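Local coordinates for protein necrotic enteritis toxin B (Clostridium perfringens, PDB 4I0N) that is a secreted toxin of the alpha-hemolysin fold that forms pores, probably by assembling into a ring of subunits on the target-cell membrane, at residues A[152-157]-A[168-173]. Sequence-based numbering, arbitrary orientation.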
loop_
_atom_site.group_PDB
_atom_site.type_symbol
_atom_site.label_atom_id
_atom_site.label_comp_id
_atom_site.label_asym_id
_atom_site.label_seq_id
_atom_site.Cartn_x
_atom_site.Cartn_y
_atom_site.Cartn_z
ATOM N N PRO A 152 -11.743 1.066 -3.313
ATOM C CA PRO A 152 -13.124 0.514 -3.374
ATOM C C PRO A 152 -13.175 -0.979 -3.039
ATOM O O PRO A 152 -12.378 -1.760 -3.572
ATOM C CB PRO A 152 -13.554 0.754 -4.827
ATOM C CG PRO A 152 -12.238 0.955 -5.577
ATOM C CD PRO A 152 -11.355 1.683 -4.593
ATOM N N ASP A 153 -14.092 -1.328 -2.133
ATOM C CA ASP A 153 -14.321 -2.710 -1.642
ATOM C C ASP A 153 -13.274 -3.264 -0.683
ATOM O O ASP A 153 -13.392 -4.432 -0.282
ATOM C CB ASP A 153 -14.494 -3.718 -2.799
ATOM C CG ASP A 153 -15.708 -3.423 -3.672
ATOM O OD1 ASP A 153 -16.587 -2.609 -3.294
ATOM O OD2 ASP A 153 -15.779 -4.038 -4.748
ATOM N N PHE A 154 -12.275 -2.443 -0.320
ATOM C CA PHE A 154 -11.189 -2.835 0.567
ATOM C C PHE A 154 -11.150 -1.897 1.764
ATOM O O PHE A 154 -11.846 -0.855 1.762
ATOM C CB PHE A 154 -9.825 -2.784 -0.159
ATOM C CG PHE A 154 -9.578 -3.923 -1.107
ATOM C CD1 PHE A 154 -8.529 -4.819 -0.865
ATOM C CD2 PHE A 154 -10.333 -4.052 -2.284
ATOM C CE1 PHE A 154 -8.257 -5.881 -1.787
ATOM C CE2 PHE A 154 -10.087 -5.085 -3.209
ATOM C CZ PHE A 154 -9.040 -6.009 -2.957
ATOM N N ARG A 155 -10.376 -2.268 2.787
ATOM C CA ARG A 155 -10.076 -1.369 3.910
ATOM C C ARG A 155 -8.582 -1.346 4.159
ATOM O O ARG A 155 -7.873 -2.274 3.747
ATOM C CB ARG A 155 -10.799 -1.831 5.186
ATOM C CG ARG A 155 -10.461 -3.247 5.598
ATOM C CD ARG A 155 -10.900 -3.541 7.053
ATOM N NE ARG A 155 -12.263 -3.106 7.316
ATOM C CZ ARG A 155 -13.328 -3.911 7.350
ATOM N NH1 ARG A 155 -13.196 -5.226 7.139
ATOM N NH2 ARG A 155 -14.539 -3.401 7.589
ATOM N N THR A 156 -8.108 -0.289 4.813
ATOM C CA THR A 156 -6.701 -0.162 5.165
ATOM C C THR A 156 -6.562 -0.373 6.672
ATOM O O THR A 156 -7.278 0.259 7.461
ATOM C CB THR A 156 -6.174 1.234 4.831
ATOM O OG1 THR A 156 -6.204 1.396 3.412
ATOM C CG2 THR A 156 -4.723 1.411 5.354
ATOM N N ILE A 157 -5.672 -1.286 7.054
ATOM C CA ILE A 157 -5.406 -1.559 8.472
ATOM C C ILE A 157 -3.930 -1.274 8.686
ATOM O O ILE A 157 -3.079 -1.947 8.094
ATOM C CB ILE A 157 -5.713 -3.036 8.831
ATOM C CG1 ILE A 157 -7.182 -3.367 8.479
ATOM C CG2 ILE A 157 -5.370 -3.329 10.313
ATOM C CD1 ILE A 157 -7.460 -4.852 8.288
ATOM N N TRP A 168 1.006 -1.739 6.528
ATOM C CA TRP A 168 -0.413 -1.587 6.230
ATOM C C TRP A 168 -0.905 -2.781 5.430
ATOM O O TRP A 168 -0.247 -3.200 4.480
ATOM C CB TRP A 168 -0.656 -0.354 5.375
ATOM C CG TRP A 168 -0.296 0.952 6.020
ATOM C CD1 TRP A 168 -1.114 1.751 6.771
ATOM C CD2 TRP A 168 0.972 1.612 5.961
ATOM N NE1 TRP A 168 -0.432 2.875 7.188
ATOM C CE2 TRP A 168 0.851 2.817 6.704
ATOM C CE3 TRP A 168 2.204 1.306 5.349
ATOM C CZ2 TRP A 168 1.909 3.740 6.831
ATOM C CZ3 TRP A 168 3.267 2.206 5.507
ATOM C CH2 TRP A 168 3.109 3.409 6.230
ATOM N N ASP A 169 -2.053 -3.322 5.826
ATOM C CA ASP A 169 -2.778 -4.268 4.988
ATOM C C ASP A 169 -3.953 -3.558 4.362
ATOM O O ASP A 169 -4.737 -2.908 5.060
ATOM C CB ASP A 169 -3.283 -5.450 5.816
ATOM C CG ASP A 169 -2.229 -6.494 6.033
ATOM O OD1 ASP A 169 -1.134 -6.382 5.439
ATOM O OD2 ASP A 169 -2.494 -7.438 6.795
ATOM N N ILE A 170 -4.049 -3.665 3.045
ATOM C CA ILE A 170 -5.219 -3.179 2.332
ATOM C C ILE A 170 -5.960 -4.453 1.945
ATOM O O ILE A 170 -5.543 -5.197 1.037
ATOM C CB ILE A 170 -4.853 -2.259 1.143
ATOM C CG1 ILE A 170 -4.293 -0.923 1.663
ATOM C CG2 ILE A 170 -6.082 -2.014 0.229
ATOM C CD1 ILE A 170 -2.854 -0.989 2.121
ATOM N N LYS A 171 -7.038 -4.716 2.683
ATOM C CA LYS A 171 -7.641 -6.041 2.702
ATOM C C LYS A 171 -9.071 -5.983 2.183
ATOM O O LYS A 171 -9.829 -5.083 2.502
ATOM C CB LYS A 171 -7.637 -6.612 4.136
ATOM C CG LYS A 171 -8.149 -8.042 4.244
ATOM C CD LYS A 171 -7.998 -8.534 5.722
ATOM C CE LYS A 171 -8.581 -9.946 5.935
ATOM N NZ LYS A 171 -7.836 -11.032 5.190
ATOM N N PHE A 172 -9.439 -6.986 1.407
ATOM C CA PHE A 172 -10.749 -7.029 0.802
ATOM C C PHE A 172 -11.812 -7.117 1.895
ATOM O O PHE A 172 -11.637 -7.834 2.908
ATOM C CB PHE A 172 -10.832 -8.254 -0.113
ATOM C CG PHE A 172 -12.170 -8.404 -0.779
ATOM C CD1 PHE A 172 -12.525 -7.577 -1.837
ATOM C CD2 PHE A 172 -13.070 -9.387 -0.339
ATOM C CE1 PHE A 172 -13.781 -7.714 -2.458
ATOM C CE2 PHE A 172 -14.313 -9.529 -0.942
ATOM C CZ PHE A 172 -14.664 -8.689 -2.014
ATOM N N VAL A 173 -12.907 -6.396 1.691
ATOM C CA VAL A 173 -14.021 -6.407 2.628
ATOM C C VAL A 173 -15.183 -7.204 2.038
ATOM O O VAL A 173 -15.507 -8.278 2.537
ATOM C CB VAL A 173 -14.500 -4.962 2.981
ATOM C CG1 VAL A 173 -15.739 -5.015 3.870
ATOM C CG2 VAL A 173 -13.374 -4.178 3.699
HETATM O O HOH W 1 -11.162 -6.899 5.614
#
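Phe172 turns the edge of its ring toward a face of Phe154, a T-shaped pair with centroids 5.5 Å apart and planes at 80°; CD1 of Phe172 meets CE2 of Phe154 at 3.7 Å. CA of Phe172 lies over a face of the Phe154 ring, a CH-pi contact 3.8 Å from the centroid. A chi1 of 179°, setting CG opposite the backbone N, carries the Phe172 ring past Phe154 to Asp153, whose O lies 3.6 Å from CD1 of Phe172; the ring also meets Trp81 edge-to-face. CB of Phe154 touches CG2 of Ile170, while Thr156 runs beside Ile170, OG1 of Thr156 3.5 Å from CG1 of Ile170; that hydroxyl is hydrogen-bonded to Gln151 OE1 and Tyr149 OH. The segments belong to an antiparallel beta hairpin, strands 154-162 and 165-172, within the leukocidin/hemolysin fold. Paired hydrogen bonds link Arg155 with Lys171 and Ile157 with Asp169, and Val173 N donates to Asp153 O (2.8 Å) just beyond the paired strands, where 165-172 ends and 154-162 begins. On the face bearing Arg155 and Lys171, a bend at chi3 (48°) folds the Arg155 guanidinium back, one face over CG2 of Val173, 3.6 Å from NH1 of Arg155. A water bridges that NH1 to Phe172 O, and Asp110 takes NE in a salt bridge. Lys171 NZ forms a salt bridge with Glu83 and Asp169 OD1 one with Arg86, both on strand 76-92, which pairs with 165-172 opposite 154-162.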